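Local structure of outer membrane protein Omp121 (Bacteroides thetaiotaomicron, 5FQ8) at residues M759-F764 against N958-N963; S92-T97 against T742-L747; F568-L573 against L652-F657; S58-S63 against A139-L144. The protein probably imports nutrients, perhaps peptides, across the outer membrane as a TonB-dependent receptor, and binds calcium and magnesium ions. One frame throughout, in Å; residues are numbered along the deposited sequence.

Contact 1 (M759-F764 against N958-N963); sequences MPVGVF and NDLEGN
Leu960 O accepts a hydrogen bond from the backbone N of Asn963 at 2.9 Å, closing the 3-10 turn whose two ends meet Val761 and Phe764 of the other segment. Leu960 stands with CG anti to its own N (chi1 178°), which sends CD1 out to CG1 of Val761, 3.9 Å away. The two side chains cross obliquely, methyl against methyl. Val761 is turned so that CG1, not CG2, makes this touch. One residue on, Gly762 has a positive phi (88°), and there the chain turns a corner into strand 763-766. Past the corner the Phe764 ring swings back toward the 3-10 turn, so that its CZ comes within 4.2 Å of Asn963 O, which lies at the ring edge near its plane. Both segments belong to long loops joining neighbouring barrel strands of this TonB-dependent receptor, one between strands 716-731 and 802-812, the other between barrel strands 928-941 and 973-983. Met798 packs on both Leu960 and Asn963. Polar groups on both segments have partners elsewhere: the carboxylate of Asp959 is hydrogen-bonded through OD1 to Asn98 and through OD2 to Gln99, both in the plug, while Val761 O is held by Asn799 ND2.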
# COMPACT_ATOMS: atom_id res chain seq x y z
N MET B 759 30.11 -30.47 12.74
CA MET B 759 30.49 -30.20 11.37
C MET B 759 30.75 -28.71 11.19
O MET B 759 30.36 -27.89 12.03
CB MET B 759 29.38 -30.66 10.41
CG MET B 759 28.84 -32.04 10.69
SD MET B 759 28.17 -32.79 9.22
CE MET B 759 29.59 -32.72 8.16
N PRO B 760 31.40 -28.32 10.10
CA PRO B 760 31.69 -26.90 9.90
C PRO B 760 30.42 -26.12 9.64
O PRO B 760 29.37 -26.67 9.31
CB PRO B 760 32.60 -26.89 8.67
CG PRO B 760 33.13 -28.22 8.56
CD PRO B 760 32.06 -29.14 9.07
N VAL B 761 30.52 -24.80 9.79
CA VAL B 761 29.39 -23.94 9.48
C VAL B 761 29.09 -24.04 8.00
O VAL B 761 29.99 -23.96 7.16
CB VAL B 761 29.69 -22.50 9.88
CG1 VAL B 761 28.79 -21.59 9.12
CG2 VAL B 761 29.46 -22.31 11.34
N GLY B 762 27.82 -24.23 7.67
CA GLY B 762 27.40 -24.18 6.28
C GLY B 762 27.49 -25.49 5.54
O GLY B 762 27.93 -25.51 4.40
N VAL B 763 27.04 -26.59 6.16
CA VAL B 763 27.05 -27.88 5.49
C VAL B 763 25.93 -27.95 4.47
O VAL B 763 24.81 -27.52 4.73
CB VAL B 763 26.91 -29.00 6.53
CG1 VAL B 763 26.82 -30.33 5.83
CG2 VAL B 763 28.08 -28.97 7.45
N PHE B 764 26.23 -28.49 3.30
CA PHE B 764 25.24 -28.66 2.24
C PHE B 764 24.74 -30.09 2.20
O PHE B 764 25.52 -31.03 2.35
CB PHE B 764 25.81 -28.34 0.87
CG PHE B 764 25.83 -26.90 0.54
CD1 PHE B 764 24.77 -26.31 -0.09
CD2 PHE B 764 26.94 -26.14 0.83
CE1 PHE B 764 24.79 -25.00 -0.42
CE2 PHE B 764 26.98 -24.83 0.50
CZ PHE B 764 25.90 -24.25 -0.13
N ASN B 958 25.31 -10.16 1.90
CA ASN B 958 26.74 -10.08 2.15
C ASN B 958 27.14 -10.73 3.46
O ASN B 958 28.23 -10.44 3.95
CB ASN B 958 27.17 -8.62 2.17
CG ASN B 958 26.64 -7.88 3.37
OD1 ASN B 958 25.60 -8.21 3.90
ND2 ASN B 958 27.37 -6.88 3.81
N ASP B 959 26.30 -11.56 4.05
CA ASP B 959 26.74 -12.24 5.25
C ASP B 959 26.61 -13.75 5.11
O ASP B 959 26.80 -14.29 4.02
CB ASP B 959 25.98 -11.73 6.47
CG ASP B 959 26.78 -11.85 7.73
OD1 ASP B 959 27.01 -12.98 8.17
OD2 ASP B 959 27.23 -10.82 8.27
N LEU B 960 26.28 -14.43 6.21
CA LEU B 960 26.27 -15.89 6.21
C LEU B 960 25.32 -16.46 5.17
O LEU B 960 25.69 -17.33 4.39
CB LEU B 960 25.92 -16.40 7.59
CG LEU B 960 25.87 -17.92 7.56
CD1 LEU B 960 27.26 -18.39 7.42
CD2 LEU B 960 25.29 -18.41 8.84
N GLU B 961 24.07 -15.98 5.15
CA GLU B 961 23.11 -16.59 4.25
C GLU B 961 23.50 -16.42 2.80
O GLU B 961 23.02 -17.17 1.96
CB GLU B 961 21.71 -16.03 4.48
CG GLU B 961 21.09 -16.43 5.81
CD GLU B 961 19.77 -15.75 6.07
OE1 GLU B 961 19.12 -15.31 5.12
OE2 GLU B 961 19.41 -15.65 7.25
N GLY B 962 24.37 -15.47 2.50
CA GLY B 962 24.83 -15.32 1.13
C GLY B 962 25.71 -16.46 0.67
O GLY B 962 25.81 -16.74 -0.53
N ASN B 963 26.35 -17.15 1.61
CA ASN B 963 27.26 -18.22 1.25
C ASN B 963 26.55 -19.39 0.60
O ASN B 963 27.22 -20.26 0.05
CB ASN B 963 28.03 -18.69 2.48
CG ASN B 963 29.18 -17.77 2.81
OD1 ASN B 963 29.89 -17.30 1.93
ND2 ASN B 963 29.38 -17.50 4.09

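Contact 2 (S92-T97 against T742-L747); sequences SSLSGT and TTIYGL
Between Leu94 and Ile744 an irregular loop meets a strand that is bent at just this point. The 92-97 backbone has neither helix nor strand, and a cis peptide bond joins Ser95 to Gly96. Segment 742-747 starts on strand 741-746; then Ile744 and Tyr745 both face Met753 of the neighbouring strand as a classic beta bulge, where the chain turns a corner. Leu94 alone carries the meeting from the loop side, splaying its two methyls over two residues. CD2 goes to the methyl CG2 of Thr742 at 4.4 Å, and CD1 approaches CD1 of Ile744 at the same 4.4 Å. Ile744 can get there because CD1 is anti to CA (chi2 173°). These are loose apolar approaches, and Ala755 touches all three side chains, so the cluster is built from more than the two segments. The carbonyl of Leu94 is occupied by its neighbour: Ser95 OG donates to Leu94 O at 2.7 Å, in the carbonyl plane and on a lone pair, with a C=O...OG angle of 110°. Thr743 packs on the backbone of the bound peptide. The contact sets a loop of the plug against a long loop between barrel strands, beside a bound peptide, consistent with the plug-in-barrel fold of TonB-dependent receptors.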
# COMPACT_ATOMS: atom_id res chain seq x y z
N SER B 92 31.09 -16.48 13.18
CA SER B 92 30.73 -16.85 14.53
C SER B 92 29.24 -16.79 14.76
O SER B 92 28.69 -17.60 15.51
CB SER B 92 31.42 -15.94 15.53
OG SER B 92 32.81 -15.94 15.31
N SER B 93 28.56 -15.84 14.13
CA SER B 93 27.13 -15.62 14.34
C SER B 93 26.37 -16.54 13.39
O SER B 93 26.52 -16.43 12.17
CB SER B 93 26.79 -14.15 14.10
OG SER B 93 25.50 -13.81 14.57
N LEU B 94 25.58 -17.46 13.94
CA LEU B 94 24.91 -18.40 13.06
C LEU B 94 23.81 -17.73 12.28
O LEU B 94 23.49 -18.15 11.18
CB LEU B 94 24.37 -19.57 13.85
CG LEU B 94 24.52 -20.88 13.11
CD1 LEU B 94 25.94 -21.00 12.68
CD2 LEU B 94 24.14 -22.00 14.03
N SER B 95 23.21 -16.69 12.83
CA SER B 95 22.44 -15.77 12.03
C SER B 95 22.28 -14.49 12.78
O SER B 95 21.79 -14.48 13.91
CB SER B 95 21.08 -16.34 11.66
OG SER B 95 21.17 -17.03 10.43
N GLY B 96 22.78 -13.41 12.19
CA GLY B 96 23.58 -13.49 10.97
C GLY B 96 24.42 -12.23 10.78
O GLY B 96 24.41 -11.60 9.73
N THR B 97 25.14 -11.86 11.83
CA THR B 97 25.90 -10.61 11.87
C THR B 97 27.38 -10.94 12.00
O THR B 97 27.87 -11.17 13.11
CB THR B 97 25.44 -9.74 13.02
OG1 THR B 97 24.01 -9.58 12.97
CG2 THR B 97 26.12 -8.39 12.94
N THR B 742 20.03 -27.32 11.89
CA THR B 742 19.18 -26.14 11.75
C THR B 742 19.49 -25.45 10.44
O THR B 742 20.65 -25.28 10.09
CB THR B 742 19.35 -25.18 12.93
OG1 THR B 742 18.40 -24.13 12.81
CG2 THR B 742 20.72 -24.58 12.96
N THR B 743 18.46 -25.06 9.72
CA THR B 743 18.64 -24.49 8.39
C THR B 743 19.17 -23.07 8.47
O THR B 743 18.72 -22.27 9.30
CB THR B 743 17.31 -24.49 7.65
OG1 THR B 743 16.71 -25.78 7.72
CG2 THR B 743 17.53 -24.13 6.22
N ILE B 744 20.13 -22.75 7.61
CA ILE B 744 20.61 -21.39 7.42
C ILE B 744 20.00 -20.76 6.17
O ILE B 744 19.63 -19.58 6.19
CB ILE B 744 22.14 -21.37 7.37
CG1 ILE B 744 22.72 -21.67 8.73
CG2 ILE B 744 22.65 -20.04 6.91
CD1 ILE B 744 24.20 -21.83 8.70
N TYR B 745 19.91 -21.52 5.10
CA TYR B 745 19.16 -21.15 3.92
C TYR B 745 19.02 -22.39 3.07
O TYR B 745 19.88 -23.27 3.14
CB TYR B 745 19.83 -20.01 3.14
CG TYR B 745 18.91 -19.47 2.11
CD1 TYR B 745 18.00 -18.47 2.44
CD2 TYR B 745 18.89 -19.98 0.83
CE1 TYR B 745 17.13 -17.98 1.52
CE2 TYR B 745 18.02 -19.49 -0.10
CZ TYR B 745 17.14 -18.49 0.26
OH TYR B 745 16.27 -18.00 -0.65
N GLY B 746 17.95 -22.48 2.29
CA GLY B 746 17.71 -23.71 1.55
C GLY B 746 16.38 -23.82 0.84
O GLY B 746 15.37 -23.36 1.36
N LEU B 747 16.36 -24.42 -0.34
CA LEU B 747 15.13 -24.60 -1.09
C LEU B 747 14.30 -25.76 -0.53
O LEU B 747 14.84 -26.72 0.02
CB LEU B 747 15.44 -24.86 -2.55
CG LEU B 747 16.40 -23.86 -3.19
CD1 LEU B 747 16.76 -24.32 -4.58
CD2 LEU B 747 15.78 -22.49 -3.25

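Contact 3 (F568-L573 against L652-F657); sequences FIFSEL and LNMAFF
Phe570 and Met654 form the close part of this contact, the edge of the ring meeting the terminal methyl. CE of Met654 lies in the ring plane, 3.3 Å from Phe570 CZ and 3.5 Å from Phe570 CE1. It is the methyl, not the sulfur, that touches. Met654 reaches the ring because its chain is fully extended beyond CG (chi2 -174°, chi3 179°). On the same edge, also in plane, Leu652 CD1 approaches Phe570 CZ at 4.0 Å, so the rim of the ring is met by side chains two residues apart on one strand, which strand alternation places on the same side. Both cross the phenylalanine at about a right angle. The strands 558-569 and 643-656 are not neighbours in the barrel: 582-596 runs between them, antiparallel to each, and the contact bridges it. The order of the strands is consistent with a place at the periplasmic end of the 22-stranded barrel. Phe663 of the following strand packs on Leu652 and Met654, while CD2 of Phe568 adds another atom at the edge of the Phe570 ring. Away from this cluster the segments part and become loose. Beyond Phe570 the chain leaves the strand, Glu572 is exposed, Leu573 is poorly ordered, and residues 575-577 are not modelled. On the other segment Phe657 stands on the surface, where it may face lipid.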
# COMPACT_ATOMS: atom_id res chain seq x y z
N PHE B 568 56.27 -8.82 23.64
CA PHE B 568 57.66 -8.86 24.08
C PHE B 568 58.53 -8.64 22.85
O PHE B 568 58.59 -9.49 21.96
CB PHE B 568 57.94 -10.20 24.75
CG PHE B 568 59.37 -10.43 25.09
CD1 PHE B 568 60.03 -9.60 25.97
CD2 PHE B 568 60.05 -11.51 24.57
CE1 PHE B 568 61.34 -9.84 26.30
CE2 PHE B 568 61.35 -11.76 24.89
CZ PHE B 568 62.00 -10.92 25.75
N ILE B 569 59.15 -7.47 22.77
CA ILE B 569 60.04 -7.15 21.67
C ILE B 569 61.45 -7.54 22.12
O ILE B 569 62.11 -6.79 22.83
CB ILE B 569 59.97 -5.68 21.26
CG1 ILE B 569 58.54 -5.25 21.04
CG2 ILE B 569 60.74 -5.46 19.99
CD1 ILE B 569 58.00 -4.53 22.21
N PHE B 570 61.89 -8.71 21.71
CA PHE B 570 63.24 -9.14 22.04
C PHE B 570 64.27 -8.59 21.08
O PHE B 570 65.45 -8.89 21.25
CB PHE B 570 63.32 -10.67 22.06
CG PHE B 570 62.69 -11.31 20.88
CD1 PHE B 570 63.40 -11.48 19.71
CD2 PHE B 570 61.39 -11.75 20.94
CE1 PHE B 570 62.82 -12.08 18.62
CE2 PHE B 570 60.80 -12.34 19.84
CZ PHE B 570 61.52 -12.50 18.68
N SER B 571 63.87 -7.82 20.08
CA SER B 571 64.84 -7.10 19.26
C SER B 571 65.69 -6.22 20.16
O SER B 571 66.85 -6.55 20.42
CB SER B 571 64.15 -6.23 18.22
OG SER B 571 63.62 -7.03 17.20
N GLU B 572 65.12 -5.11 20.61
CA GLU B 572 65.79 -4.26 21.59
C GLU B 572 66.18 -5.09 22.80
O GLU B 572 65.44 -5.98 23.22
CB GLU B 572 64.87 -3.12 22.00
CG GLU B 572 64.51 -2.20 20.88
CD GLU B 572 63.49 -1.19 21.30
OE1 GLU B 572 63.42 -0.90 22.51
OE2 GLU B 572 62.73 -0.70 20.43
N LEU B 573 67.35 -4.79 23.35
CA LEU B 573 67.97 -5.60 24.40
C LEU B 573 67.79 -7.09 24.10
O LEU B 573 67.12 -7.84 24.81
CB LEU B 573 67.41 -5.20 25.77
CG LEU B 573 67.72 -3.76 26.22
CD1 LEU B 573 67.17 -3.46 27.61
CD2 LEU B 573 69.22 -3.46 26.16
N LEU B 652 53.97 -14.05 16.06
CA LEU B 652 55.37 -13.67 15.92
C LEU B 652 55.54 -12.75 14.72
O LEU B 652 55.03 -13.02 13.63
CB LEU B 652 56.28 -14.89 15.75
CG LEU B 652 57.77 -14.64 15.53
CD1 LEU B 652 58.36 -13.85 16.66
CD2 LEU B 652 58.48 -15.95 15.44
N ASN B 653 56.31 -11.68 14.92
CA ASN B 653 56.54 -10.66 13.91
C ASN B 653 58.03 -10.35 13.89
O ASN B 653 58.59 -9.99 14.93
CB ASN B 653 55.71 -9.41 14.23
CG ASN B 653 55.84 -8.33 13.19
OD1 ASN B 653 56.19 -8.59 12.05
ND2 ASN B 653 55.55 -7.11 13.59
N MET B 654 58.67 -10.49 12.74
CA MET B 654 60.09 -10.19 12.62
C MET B 654 60.39 -9.48 11.31
O MET B 654 59.79 -9.78 10.27
CB MET B 654 60.95 -11.44 12.70
CG MET B 654 61.03 -12.07 14.06
SD MET B 654 62.19 -13.42 14.06
CE MET B 654 62.11 -13.95 15.75
N ALA B 655 61.33 -8.55 11.36
CA ALA B 655 61.84 -7.88 10.17
C ALA B 655 63.35 -8.03 10.13
O ALA B 655 63.99 -8.23 11.16
CB ALA B 655 61.43 -6.41 10.15
N PHE B 656 63.91 -7.94 8.93
CA PHE B 656 65.35 -8.12 8.76
C PHE B 656 65.87 -7.14 7.72
O PHE B 656 65.12 -6.59 6.92
CB PHE B 656 65.69 -9.55 8.31
CG PHE B 656 65.05 -10.63 9.13
CD1 PHE B 656 65.62 -11.02 10.32
CD2 PHE B 656 63.90 -11.26 8.70
CE1 PHE B 656 65.05 -12.03 11.07
CE2 PHE B 656 63.32 -12.25 9.45
CZ PHE B 656 63.89 -12.64 10.64
N PHE B 657 67.18 -6.94 7.76
CA PHE B 657 67.92 -6.18 6.74
C PHE B 657 67.24 -4.86 6.42
O PHE B 657 66.87 -4.58 5.28
CB PHE B 657 68.11 -7.02 5.48
CG PHE B 657 68.55 -8.43 5.75
CD1 PHE B 657 69.52 -8.71 6.69
CD2 PHE B 657 67.98 -9.48 5.06
CE1 PHE B 657 69.91 -10.01 6.93
CE2 PHE B 657 68.36 -10.79 5.30
CZ PHE B 657 69.33 -11.05 6.23

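Contact 4 (S58-S63 against A139-L144); sequences SDVMSS and ANMTIL
No ring or amide lies between Val60, Met61 and Met141; the flat groups sit behind them, each serving its own segment. The Asn140 amide gives ND2 to Thr142 OG1 at 3.3 Å, with the hydroxyl near the amide plane (14° out of it). On the other segment the Asp59 carboxylate receives Met61 N on OD1 at 3.3 Å, a weak but nearly straight bond (168°) that makes an Asx turn leading into the 3-10 segment at Ser62. The contact itself is aliphatic. Met141 rises from strand 138-144 with CG anti to its N, and a bend at chi3 (-49°) turns its methyl CE to meet two neighbouring tips on one side. CG1 of Val60 meets it tip to tip at 3.5 Å, and CE of Met61 comes obliquely to Met141 CE, also at 3.5 Å. The same Met61 methyl lies 3.8 Å from Met141 SD. Met61 is bent at its second torsion, which carries its terminal methyl CE across to Met141. Ile52 of helix 49-54 and Ile164 of strand 161-166 each pack on both Val60 and Met141, completing a buried apolar core inside the plug domain. Backbones stay well apart, with Val60 CA and Met141 CA 9.6 Å from each other. With only methyls and a thioether meeting, the hold between these two segments rests on shape and burial rather than on directed polar bonds.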
# COMPACT_ATOMS: atom_id res chain seq x y z
N SER B 58 34.89 2.51 -6.10
CA SER B 58 33.94 3.37 -5.39
C SER B 58 33.92 3.12 -3.91
O SER B 58 33.34 3.90 -3.16
CB SER B 58 32.54 3.16 -5.93
OG SER B 58 31.99 2.01 -5.33
N ASP B 59 34.58 2.07 -3.47
CA ASP B 59 34.36 1.46 -2.18
C ASP B 59 35.69 1.38 -1.45
O ASP B 59 36.73 1.14 -2.06
CB ASP B 59 33.72 0.09 -2.42
CG ASP B 59 33.86 -0.80 -1.26
OD1 ASP B 59 33.43 -0.43 -0.16
OD2 ASP B 59 34.41 -1.89 -1.45
N VAL B 60 35.66 1.61 -0.14
CA VAL B 60 36.89 1.59 0.62
C VAL B 60 37.43 0.19 0.83
O VAL B 60 38.64 0.04 1.04
CB VAL B 60 36.66 2.31 1.96
CG1 VAL B 60 37.10 1.49 3.13
CG2 VAL B 60 37.41 3.58 1.96
N MET B 61 36.59 -0.84 0.71
CA MET B 61 36.93 -2.19 1.13
C MET B 61 37.26 -3.14 -0.00
O MET B 61 38.03 -4.07 0.21
CB MET B 61 35.78 -2.78 1.92
CG MET B 61 35.63 -2.17 3.24
SD MET B 61 37.07 -2.58 4.16
CE MET B 61 37.04 -1.37 5.42
N SER B 62 36.68 -2.97 -1.19
CA SER B 62 36.77 -4.04 -2.18
C SER B 62 38.15 -4.13 -2.80
O SER B 62 38.49 -5.17 -3.38
CB SER B 62 35.70 -3.85 -3.25
OG SER B 62 35.95 -2.73 -4.07
N SER B 63 38.94 -3.06 -2.69
CA SER B 63 40.30 -3.11 -3.18
C SER B 63 41.16 -4.05 -2.36
O SER B 63 42.09 -4.66 -2.89
CB SER B 63 40.90 -1.70 -3.17
OG SER B 63 40.87 -1.15 -1.87
N ALA B 139 43.13 8.30 5.59
CA ALA B 139 44.56 8.34 5.82
C ALA B 139 45.08 6.96 6.16
O ALA B 139 45.97 6.43 5.50
CB ALA B 139 44.88 9.32 6.94
N ASN B 140 44.48 6.33 7.16
CA ASN B 140 44.95 5.05 7.66
C ASN B 140 43.76 4.16 7.97
O ASN B 140 42.75 4.61 8.50
CB ASN B 140 45.82 5.26 8.89
CG ASN B 140 46.06 4.00 9.65
OD1 ASN B 140 46.89 3.20 9.26
ND2 ASN B 140 45.35 3.82 10.74
N MET B 141 43.88 2.89 7.63
CA MET B 141 42.93 1.88 8.04
C MET B 141 43.67 0.80 8.80
O MET B 141 44.65 0.26 8.30
CB MET B 141 42.21 1.26 6.85
CG MET B 141 41.52 -0.04 7.19
SD MET B 141 40.72 -0.67 5.75
CE MET B 141 39.86 0.77 5.24
N THR B 142 43.17 0.47 9.98
CA THR B 142 43.77 -0.57 10.80
C THR B 142 42.69 -1.55 11.23
O THR B 142 41.69 -1.16 11.84
CB THR B 142 44.45 0.05 12.01
OG1 THR B 142 45.65 0.68 11.58
CG2 THR B 142 44.78 -1.00 13.03
N ILE B 143 42.91 -2.82 10.91
CA ILE B 143 41.95 -3.90 11.12
C ILE B 143 42.40 -4.69 12.34
O ILE B 143 43.45 -5.32 12.32
CB ILE B 143 41.86 -4.80 9.88
CG1 ILE B 143 41.22 -4.03 8.75
CG2 ILE B 143 41.09 -6.03 10.19
CD1 ILE B 143 41.00 -4.84 7.55
N LEU B 144 41.61 -4.65 13.40
CA LEU B 144 41.89 -5.46 14.58
C LEU B 144 41.20 -6.80 14.39
O LEU B 144 39.96 -6.87 14.34
CB LEU B 144 41.40 -4.76 15.84
CG LEU B 144 41.91 -3.34 15.99
CD1 LEU B 144 41.35 -2.71 17.23
CD2 LEU B 144 43.40 -3.37 16.07

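In the fold
Contacts 1 and 2 touch, their centres 6 Å apart, and both reach the sheet of strands 741-746, 752-756, 763-766 and 793-794; Leu960 packs on Leu94 and Ile744, so that a plug loop and two barrel loops converge. Contact 4 lies wholly within the plug, its centre 25 Å from that of contact 1 and 27 Å from those of contacts 2 and 3. Contact 3, in the barrel wall with centres 39 and 42 Å away from contacts 1 and 2, bridges strand 582-596 by side chains. Along the chain, contact 4 closes first and contact 1 opens last; contact 3 is nested within the loop closed by contact 2, whereas contacts 2 and 4 cross.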